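PDB 5N1P: peptidoglycan-N-acetylglucosamine deacetylase BC_1974 from Bacillus cereus, which catalyses the zinc-dependent removal of acetyl groups from N-acetylglucosamine residues of peptidoglycan, releasing acetate. Local coordinates for residues A[24-29]-A[175-180]; A[76-81]-A[94-99]; A[131-136]-A[146-151]. All blocks are in the same frame, centred on the assembly; numbering follows the deposited sequence.

Contact 1: A[24-29]-A[175-180]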
loop_
_atom_site.group_PDB
_atom_site.type_symbol
_atom_site.label_atom_id
_atom_site.label_comp_id
_atom_site.label_asym_id
_atom_site.label_seq_id
_atom_site.Cartn_x
_atom_site.Cartn_y
_atom_site.Cartn_z
ATOM N N LYS A 24 9.360 -5.939 11.784
ATOM C CA LYS A 24 9.755 -7.212 12.386
ATOM C C LYS A 24 9.959 -7.091 13.895
ATOM O O LYS A 24 9.560 -7.979 14.651
ATOM C CB LYS A 24 11.033 -7.742 11.731
ATOM C CG LYS A 24 11.463 -9.111 12.250
ATOM C CD LYS A 24 12.770 -9.558 11.624
ATOM C CE LYS A 24 12.625 -9.779 10.127
ATOM N NZ LYS A 24 13.863 -10.363 9.537
ATOM N N GLN A 25 10.570 -5.991 14.327
ATOM C CA GLN A 25 10.828 -5.742 15.749
ATOM C C GLN A 25 9.542 -5.572 16.562
ATOM O O GLN A 25 9.547 -5.742 17.785
ATOM C CB GLN A 25 11.722 -4.511 15.906
ATOM C CG GLN A 25 13.180 -4.771 15.529
ATOM C CD GLN A 25 13.959 -3.499 15.243
ATOM O OE1 GLN A 25 13.467 -2.394 15.466
ATOM N NE2 GLN A 25 15.184 -3.653 14.750
ATOM N N HIS A 26 8.443 -5.251 15.880
ATOM C CA HIS A 26 7.139 -5.140 16.538
ATOM C C HIS A 26 6.187 -6.257 16.108
ATOM O O HIS A 26 4.993 -6.199 16.404
ATOM C CB HIS A 26 6.488 -3.785 16.245
ATOM C CG HIS A 26 7.234 -2.613 16.800
ATOM N ND1 HIS A 26 8.306 -2.036 16.150
ATOM C CD2 HIS A 26 7.054 -1.897 17.935
ATOM C CE1 HIS A 26 8.757 -1.022 16.864
ATOM N NE2 HIS A 26 8.016 -0.917 17.954
ATOM N N ASP A 27 6.724 -7.260 15.416
ATOM C CA ASP A 27 5.945 -8.383 14.891
ATOM C C ASP A 27 4.675 -7.919 14.185
ATOM O O ASP A 27 3.594 -8.474 14.383
ATOM C CB ASP A 27 5.603 -9.369 16.011
ATOM C CG ASP A 27 6.834 -10.052 16.579
ATOM O OD1 ASP A 27 7.555 -10.715 15.802
ATOM O OD2 ASP A 27 7.085 -9.925 17.797
ATOM N N ALA A 28 4.819 -6.882 13.370
ATOM C CA ALA A 28 3.709 -6.349 12.600
ATOM C C ALA A 28 3.851 -6.781 11.149
ATOM O O ALA A 28 4.965 -6.858 10.638
ATOM C CB ALA A 28 3.669 -4.838 12.697
ATOM N N LYS A 29 2.727 -7.075 10.502
ATOM C CA LYS A 29 2.717 -7.431 9.085
ATOM C C LYS A 29 2.007 -6.312 8.338
ATOM O O LYS A 29 1.065 -5.713 8.854
ATOM C CB LYS A 29 2.022 -8.775 8.852
ATOM C CG LYS A 29 2.663 -9.966 9.573
ATOM C CD LYS A 29 4.122 -10.138 9.191
ATOM C CE LYS A 29 4.636 -11.530 9.582
ATOM N NZ LYS A 29 4.702 -11.709 11.056
ATOM N N ALA A 175 5.580 4.968 16.357
ATOM C CA ALA A 175 4.534 5.640 17.135
ATOM C C ALA A 175 3.129 5.236 16.684
ATOM O O ALA A 175 2.192 5.218 17.484
ATOM C CB ALA A 175 4.695 7.144 17.051
ATOM N N ILE A 176 2.983 4.939 15.394
ATOM C CA ILE A 176 1.706 4.480 14.877
ATOM C C ILE A 176 1.391 3.096 15.426
ATOM O O ILE A 176 0.264 2.824 15.844
ATOM C CB ILE A 176 1.701 4.436 13.334
ATOM C CG1 ILE A 176 1.686 5.852 12.759
ATOM C CG2 ILE A 176 0.501 3.649 12.820
ATOM C CD1 ILE A 176 1.971 5.890 11.270
ATOM N N LEU A 177 2.391 2.218 15.415
ATOM C CA LEU A 177 2.215 0.861 15.918
ATOM C C LEU A 177 1.818 0.887 17.394
ATOM O O LEU A 177 0.833 0.263 17.789
ATOM C CB LEU A 177 3.491 0.041 15.714
ATOM C CG LEU A 177 3.838 -0.266 14.251
ATOM C CD1 LEU A 177 5.200 -0.931 14.120
ATOM C CD2 LEU A 177 2.775 -1.142 13.629
ATOM N N LYS A 178 2.576 1.631 18.196
ATOM C CA LYS A 178 2.284 1.776 19.620
ATOM C C LYS A 178 0.890 2.346 19.863
ATOM O O LYS A 178 0.115 1.814 20.659
ATOM C CB LYS A 178 3.333 2.670 20.279
ATOM C CG LYS A 178 3.152 2.831 21.781
ATOM C CD LYS A 178 4.218 3.739 22.363
ATOM C CE LYS A 178 4.170 3.729 23.887
ATOM N NZ LYS A 178 5.167 4.665 24.469
ATOM N N GLY A 179 0.575 3.435 19.173
ATOM C CA GLY A 179 -0.711 4.086 19.331
ATOM C C GLY A 179 -1.897 3.213 18.968
ATOM O O GLY A 179 -2.947 3.299 19.598
ATOM N N LEU A 180 -1.747 2.371 17.950
ATOM C CA LEU A 180 -2.862 1.523 17.548
ATOM C C LEU A 180 -2.973 0.243 18.375
ATOM O O LEU A 180 -4.079 -0.254 18.591
ATOM C CB LEU A 180 -2.756 1.177 16.059
ATOM C CG LEU A 180 -2.846 2.389 15.133
ATOM C CD1 LEU A 180 -2.715 1.973 13.677
ATOM C CD2 LEU A 180 -4.144 3.140 15.362
#

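Contact 2: A[76-81]-A[94-99]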
loop_
_atom_site.group_PDB
_atom_site.type_symbol
_atom_site.label_atom_id
_atom_site.label_comp_id
_atom_site.label_asym_id
_atom_site.label_seq_id
_atom_site.Cartn_x
_atom_site.Cartn_y
_atom_site.Cartn_z
ATOM N N ASN A 76 -3.514 -3.031 -18.101
ATOM C CA ASN A 76 -2.275 -3.424 -18.777
ATOM C C ASN A 76 -1.049 -3.172 -17.889
ATOM O O ASN A 76 -0.168 -4.032 -17.778
ATOM C CB ASN A 76 -2.124 -2.689 -20.112
ATOM C CG ASN A 76 -3.161 -3.111 -21.126
ATOM O OD1 ASN A 76 -3.664 -4.232 -21.075
ATOM N ND2 ASN A 76 -3.484 -2.219 -22.062
ATOM N N GLU A 77 -0.989 -2.005 -17.255
ATOM C CA GLU A 77 0.149 -1.691 -16.395
ATOM C C GLU A 77 0.198 -2.590 -15.181
ATOM O O GLU A 77 1.272 -3.009 -14.754
ATOM C CB GLU A 77 0.110 -0.240 -15.931
ATOM C CG GLU A 77 0.433 0.743 -17.048
ATOM C CD GLU A 77 0.946 2.072 -16.518
ATOM O OE1 GLU A 77 1.431 2.117 -15.367
ATOM O OE2 GLU A 77 0.888 3.074 -17.264
ATOM N N MET A 78 -0.960 -2.862 -14.590
ATOM C CA MET A 78 -0.967 -3.706 -13.405
ATOM C C MET A 78 -0.527 -5.135 -13.749
ATOM O O MET A 78 0.177 -5.761 -12.962
ATOM C CB MET A 78 -2.339 -3.710 -12.742
ATOM C CG MET A 78 -2.695 -2.352 -12.122
ATOM S SD MET A 78 -1.471 -1.802 -10.917
ATOM C CE MET A 78 -2.159 -0.236 -10.432
ATOM N N LYS A 79 -0.909 -5.621 -14.932
ATOM C CA LYS A 79 -0.508 -6.944 -15.398
ATOM C C LYS A 79 1.003 -6.990 -15.637
ATOM O O LYS A 79 1.660 -7.976 -15.311
ATOM C CB LYS A 79 -1.265 -7.337 -16.677
ATOM C CG LYS A 79 -1.241 -8.842 -16.948
ATOM C CD LYS A 79 -2.152 -9.227 -18.104
ATOM C CE LYS A 79 -1.973 -10.696 -18.480
ATOM N NZ LYS A 79 -2.837 -11.090 -19.631
ATOM N N GLU A 80 1.561 -5.914 -16.178
ATOM C CA GLU A 80 3.001 -5.890 -16.429
ATOM C C GLU A 80 3.772 -5.924 -15.107
ATOM O O GLU A 80 4.769 -6.638 -14.965
ATOM C CB GLU A 80 3.400 -4.652 -17.245
ATOM C CG GLU A 80 4.883 -4.614 -17.556
ATOM C CD GLU A 80 5.285 -3.437 -18.428
ATOM O OE1 GLU A 80 4.395 -2.705 -18.918
ATOM O OE2 GLU A 80 6.500 -3.250 -18.619
ATOM N N ASP A 81 3.295 -5.140 -14.149
ATOM C CA ASP A 81 3.900 -5.039 -12.824
ATOM C C ASP A 81 3.786 -6.393 -12.107
ATOM O O ASP A 81 4.737 -6.876 -11.478
ATOM C CB ASP A 81 3.194 -3.917 -12.055
ATOM C CG ASP A 81 3.983 -3.390 -10.866
ATOM O OD1 ASP A 81 5.202 -3.639 -10.728
ATOM O OD2 ASP A 81 3.343 -2.678 -10.055
ATOM N N LYS A 94 -2.789 -10.413 -6.807
ATOM C CA LYS A 94 -4.038 -9.952 -7.415
ATOM C C LYS A 94 -4.425 -8.532 -7.000
ATOM O O LYS A 94 -5.204 -7.892 -7.692
ATOM C CB LYS A 94 -5.189 -10.899 -7.073
ATOM C CG LYS A 94 -5.006 -12.319 -7.629
ATOM C CD LYS A 94 -4.690 -12.294 -9.124
ATOM C CE LYS A 94 -4.532 -13.705 -9.719
ATOM N NZ LYS A 94 -3.215 -14.336 -9.400
ATOM N N LEU A 95 -3.900 -8.040 -5.877
ATOM C CA LEU A 95 -4.354 -6.744 -5.364
ATOM C C LEU A 95 -3.569 -5.578 -5.947
ATOM O O LEU A 95 -2.337 -5.575 -5.963
ATOM C CB LEU A 95 -4.269 -6.720 -3.834
ATOM C CG LEU A 95 -4.893 -5.488 -3.167
ATOM C CD1 LEU A 95 -6.408 -5.439 -3.411
ATOM C CD2 LEU A 95 -4.557 -5.514 -1.678
ATOM N N THR A 96 -4.303 -4.580 -6.426
ATOM C CA THR A 96 -3.727 -3.359 -6.951
ATOM C C THR A 96 -4.172 -2.174 -6.091
ATOM O O THR A 96 -5.233 -2.202 -5.475
ATOM C CB THR A 96 -4.155 -3.102 -8.413
ATOM O OG1 THR A 96 -5.550 -2.742 -8.452
ATOM C CG2 THR A 96 -3.944 -4.348 -9.246
ATOM N N ARG A 97 -3.322 -1.162 -6.049
ATOM C CA ARG A 97 -3.627 0.121 -5.401
ATOM C C ARG A 97 -3.527 1.190 -6.486
ATOM O O ARG A 97 -2.472 1.374 -7.087
ATOM C CB ARG A 97 -2.647 0.355 -4.244
ATOM C CG ARG A 97 -2.360 1.787 -3.809
ATOM C CD ARG A 97 -3.461 2.417 -2.964
ATOM N NE ARG A 97 -3.970 1.673 -1.813
ATOM C CZ ARG A 97 -3.413 1.635 -0.601
ATOM N NH1 ARG A 97 -2.233 2.205 -0.379
ATOM N NH2 ARG A 97 -4.015 0.974 0.387
ATOM N N PRO A 98 -4.642 1.876 -6.783
ATOM C CA PRO A 98 -4.582 2.847 -7.885
ATOM C C PRO A 98 -3.760 4.076 -7.538
ATOM O O PRO A 98 -3.987 4.698 -6.502
ATOM C CB PRO A 98 -6.052 3.265 -8.100
ATOM C CG PRO A 98 -6.870 2.260 -7.356
ATOM C CD PRO A 98 -6.004 1.716 -6.240
ATOM N N PRO A 99 -2.814 4.439 -8.409
ATOM C CA PRO A 99 -2.221 5.759 -8.232
ATOM C C PRO A 99 -3.312 6.840 -8.211
ATOM O O PRO A 99 -4.217 6.813 -9.041
ATOM C CB PRO A 99 -1.319 5.893 -9.453
ATOM C CG PRO A 99 -0.904 4.482 -9.757
ATOM C CD PRO A 99 -2.128 3.652 -9.448
#

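Contact 3: A[131-136]-A[146-151]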
loop_
_atom_site.group_PDB
_atom_site.type_symbol
_atom_site.label_atom_id
_atom_site.label_comp_id
_atom_site.label_asym_id
_atom_site.label_seq_id
_atom_site.Cartn_x
_atom_site.Cartn_y
_atom_site.Cartn_z
ATOM N N TRP A 131 2.808 13.215 2.815
ATOM C CA TRP A 131 3.367 14.113 1.805
ATOM C C TRP A 131 3.370 15.581 2.230
ATOM O O TRP A 131 4.141 16.385 1.701
ATOM C CB TRP A 131 2.595 13.984 0.487
ATOM C CG TRP A 131 1.162 14.428 0.580
ATOM C CD1 TRP A 131 0.087 13.646 0.907
ATOM C CD2 TRP A 131 0.632 15.739 0.307
ATOM N NE1 TRP A 131 -1.060 14.392 0.886
ATOM C CE2 TRP A 131 -0.758 15.674 0.513
ATOM C CE3 TRP A 131 1.203 16.961 -0.065
ATOM C CZ2 TRP A 131 -1.592 16.782 0.343
ATOM C CZ3 TRP A 131 0.373 18.063 -0.247
ATOM C CH2 TRP A 131 -1.013 17.964 -0.040
ATOM N N ARG A 132 2.499 15.948 3.167
ATOM C CA ARG A 132 2.423 17.336 3.631
ATOM C C ARG A 132 3.717 17.787 4.293
ATOM O O ARG A 132 4.035 18.973 4.331
ATOM C CB ARG A 132 1.276 17.524 4.622
ATOM C CG ARG A 132 -0.097 17.628 3.998
ATOM C CD ARG A 132 -1.030 18.295 4.972
ATOM N NE ARG A 132 -2.418 18.289 4.522
ATOM C CZ ARG A 132 -3.438 18.686 5.275
ATOM N NH1 ARG A 132 -3.219 19.122 6.507
ATOM N NH2 ARG A 132 -4.673 18.646 4.792
ATOM N N TYR A 133 4.468 16.833 4.826
ATOM C CA TYR A 133 5.636 17.175 5.604
ATOM C C TYR A 133 6.912 16.773 4.874
ATOM O O TYR A 133 7.960 16.642 5.487
ATOM C CB TYR A 133 5.529 16.530 6.990
ATOM C CG TYR A 133 4.106 16.612 7.518
ATOM C CD1 TYR A 133 3.260 15.517 7.451
ATOM C CD2 TYR A 133 3.601 17.803 8.031
ATOM C CE1 TYR A 133 1.957 15.587 7.902
ATOM C CE2 TYR A 133 2.293 17.889 8.483
ATOM C CZ TYR A 133 1.479 16.773 8.410
ATOM O OH TYR A 133 0.181 16.828 8.858
ATOM N N ASN A 134 6.819 16.609 3.555
ATOM C CA ASN A 134 8.014 16.354 2.745
ATOM C C ASN A 134 9.069 17.439 2.943
ATOM O O ASN A 134 8.756 18.634 2.930
ATOM C CB ASN A 134 7.659 16.249 1.258
ATOM C CG ASN A 134 7.010 14.922 0.900
ATOM O OD1 ASN A 134 7.142 13.934 1.624
ATOM N ND2 ASN A 134 6.310 14.895 -0.232
ATOM N N LYS A 135 10.312 17.001 3.143
ATOM C CA LYS A 135 11.477 17.876 3.306
ATOM C C LYS A 135 11.482 18.665 4.617
ATOM O O LYS A 135 12.286 19.577 4.783
ATOM C CB LYS A 135 11.597 18.853 2.128
ATOM C CG LYS A 135 11.525 18.201 0.760
ATOM C CD LYS A 135 12.776 18.477 -0.050
ATOM C CE LYS A 135 12.544 18.186 -1.525
ATOM N NZ LYS A 135 13.539 18.871 -2.399
ATOM N N MET A 136 10.598 18.310 5.544
ATOM C CA MET A 136 10.608 18.905 6.879
ATOM C C MET A 136 11.425 18.013 7.819
ATOM O O MET A 136 11.662 16.850 7.493
ATOM C CB MET A 136 9.178 19.094 7.389
ATOM C CG MET A 136 8.391 20.123 6.597
ATOM S SD MET A 136 6.708 20.338 7.203
ATOM C CE MET A 136 6.983 20.323 8.977
ATOM N N ALA A 146 2.034 10.491 12.766
ATOM C CA ALA A 146 1.484 9.521 13.690
ATOM C C ALA A 146 0.155 10.027 14.262
ATOM O O ALA A 146 -0.816 9.275 14.330
ATOM C CB ALA A 146 2.477 9.211 14.798
ATOM N N GLN A 147 0.082 11.303 14.638
ATOM C CA GLN A 147 -1.181 11.798 15.183
ATOM C C GLN A 147 -2.256 11.888 14.094
ATOM O O GLN A 147 -3.437 11.740 14.390
ATOM C CB GLN A 147 -1.013 13.153 15.885
ATOM C CG GLN A 147 -0.558 14.302 15.013
ATOM C CD GLN A 147 -0.984 15.648 15.569
ATOM O OE1 GLN A 147 -2.034 15.763 16.200
ATOM N NE2 GLN A 147 -0.154 16.664 15.377
ATOM N N ASN A 148 -1.860 12.121 12.843
ATOM C CA ASN A 148 -2.832 12.117 11.747
ATOM C C ASN A 148 -3.506 10.764 11.650
ATOM O O ASN A 148 -4.724 10.669 11.504
ATOM C CB ASN A 148 -2.182 12.452 10.410
ATOM C CG ASN A 148 -1.739 13.900 10.309
ATOM O OD1 ASN A 148 -2.108 14.751 11.129
ATOM N ND2 ASN A 148 -0.935 14.188 9.288
ATOM N N VAL A 149 -2.702 9.713 11.739
ATOM C CA VAL A 149 -3.221 8.355 11.688
ATOM C C VAL A 149 -4.017 7.994 12.939
ATOM O O VAL A 149 -5.157 7.532 12.835
ATOM C CB VAL A 149 -2.089 7.337 11.505
ATOM C CG1 VAL A 149 -2.631 5.912 11.617
ATOM C CG2 VAL A 149 -1.432 7.549 10.159
ATOM N N LEU A 150 -3.421 8.220 14.111
ATOM C CA LEU A 150 -3.973 7.718 15.372
ATOM C C LEU A 150 -5.363 8.245 15.682
ATOM O O LEU A 150 -6.197 7.525 16.240
ATOM C CB LEU A 150 -3.034 8.049 16.540
ATOM C CG LEU A 150 -1.716 7.274 16.508
ATOM C CD1 LEU A 150 -0.786 7.705 17.642
ATOM C CD2 LEU A 150 -1.975 5.780 16.543
ATOM N N THR A 151 -5.625 9.494 15.319
ATOM C CA THR A 151 -6.912 10.090 15.639
ATOM C C THR A 151 -7.998 9.622 14.673
ATOM O O THR A 151 -9.167 9.510 15.050
ATOM C CB THR A 151 -6.837 11.626 15.628
ATOM O OG1 THR A 151 -6.536 12.087 14.306
ATOM C CG2 THR A 151 -5.761 12.113 16.590
#

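Contact 1: A[24-29]-A[175-180]
His26 and Ala28 meet Leu177 where a Schellman motif ends helix 16-25 and the chain turns toward strand 31-34, in the NodB homology domain of this family 4 carbohydrate esterase. The other partner, helix 167-182, packs against the parallel sheet to which that strand belongs. Both cross-contacts are apolar and converge on the two methyl groups of one leucine. The first is a CH-pi contact: Leu177 CD1 sits over one face of the His26 imidazole, 4.1 Å from the ring centroid and 29° off its normal. That offset carries the methyl toward the root of the ring, where Leu177 CD1 lies equally near His26 CG and His26 CB. The second is plain methyl packing, with Leu177 CD2 3.9 Å from Ala28 CB. Phe187 of strand 185-187 touches both Leu177 and Ala28, and Leu6 of strand 2-9 also packs on Leu177, tying the helix to the sheet. Polar bonds fix the turn itself. Asp27, at positive phi (47°), is the C-prime residue: Ala28 N bonds back to Leu23 O, and Asp27 N reaches Lys24 O at 3.0 Å. His26 ND1 is hydrogen-bonded to Thr22 O, in the last turns of the helix that His26 follows, which limits rotation of the imidazole and helps keep a face turned to the leucine. Lys181, just beyond the other segment, adds a polar link through its NZ to His26 O. Leu177 places its fork by setting CG anti to its carbonyl carbon (chi1 -68°). One branch then serves each neighbour: Leu177 CD1 lies 3.8 Å from His26 CG, while CD2 is left to the alanine methyl.

Contact 2: A[76-81]-A[94-99]
Met78 reaches from helix 74-89 onto Thr96, Arg97 and Pro99, its side chain bridging the helix and the short strand 95-96. Its CB already touches the threonine methyl, at 3.9 Å from Thr96 CG2. One bond further, Met78 CG makes the tightest approach to that methyl, 3.7 Å from Thr96 CG2. The sulfur comes next, with Met78 SD 3.9 Å from Thr96 CB. A bend at chi2 (-57°) lays these atoms obliquely across the threonine, and the extended last torsion (179°) then carries CE onward. This methyl, Met78 CE, lies 3.7 Å from Arg97 O and meets the proline ring at 4.0 Å from Pro99 CD. Thr96 turns CG2 to the methionine, while its OG1 has polar partners in Lys120 O and Tyr74 OH. Met58 of strand 55-58 packs on both Met78 and Thr96, extending the apolar patch. The carbonyl beside the methionine tip also serves the metal site: Arg97 O is bonded to ND1 of the zinc ligand His59. The guanidinium of Arg97 leads the other way, forming a salt bridge with Asp9, the inferred catalytic base, and a bond to Trp122 O. Pro99 lines the pocket of the bound hydroxamate inhibitor. Thus Met78 backs strand 95-96 and the extended Pro98-Pro99 segment after it, which borders the zinc-centred active site of a NodB-type polysaccharide deacetylase.

Contact 3: A[131-136]-A[146-151]
Residues Tyr133 to Met136 form a type II beta turn, closed by Met136 N to Tyr133 O at 3.1 Å, just after a short 3-10 segment and before helix 138-152. From the start of this turn in the NodB homology domain, the Tyr133 side chain extends toward Asn148 on that same helix, and the two meet from opposite directions. Asn148 ND2 donates to Tyr133 OH, with an almost straight N-H...O angle of 174°. The oxygen lies close to the plane of the donating amide. The amide and ring planes are 36° apart, and ND2 comes in at the edge of the ring, near its plane. Arg132 CB lies over one face of the phenol, 3.7 Å above the ring plane near its centre; Ala141, Gln144 and Ile145 of helix 138-152 also touch the tyrosine. Asn148 ND2 has a second acceptor in Ser128 O, so one amide nitrogen links the helix both to the start of the loop and to its tyrosine. With chi1 at -70°, the Asn148 amide stands beside its own backbone N and points out to the loop. There its nitrogen stands 2.9 Å from Tyr133 OH and 3.5 Å from Tyr133 CE1.

How the contacts relate
Contact 1 opens first along the chain, as helix 16-25 ends, and closes only at helix 167-182; its long loop encloses both other contacts. Contact 2 is short-range, joining helix 74-89 to strand 95-96, and is complete before contact 3 begins. Contact 3 follows in series, fastening the loop after strand 126-127 to helix 138-152, so no two contacts cross. Contacts 1 and 3 meet through neighbouring helices: Leu150 CD2 lies 3.5 Å from Gly179 CA, and Ala146 packs on Ala175. Contact 2 touches neither; it lies on the opposite side of the chain's centre, beside the zinc site, its centre about 27 Å from that of contact 1.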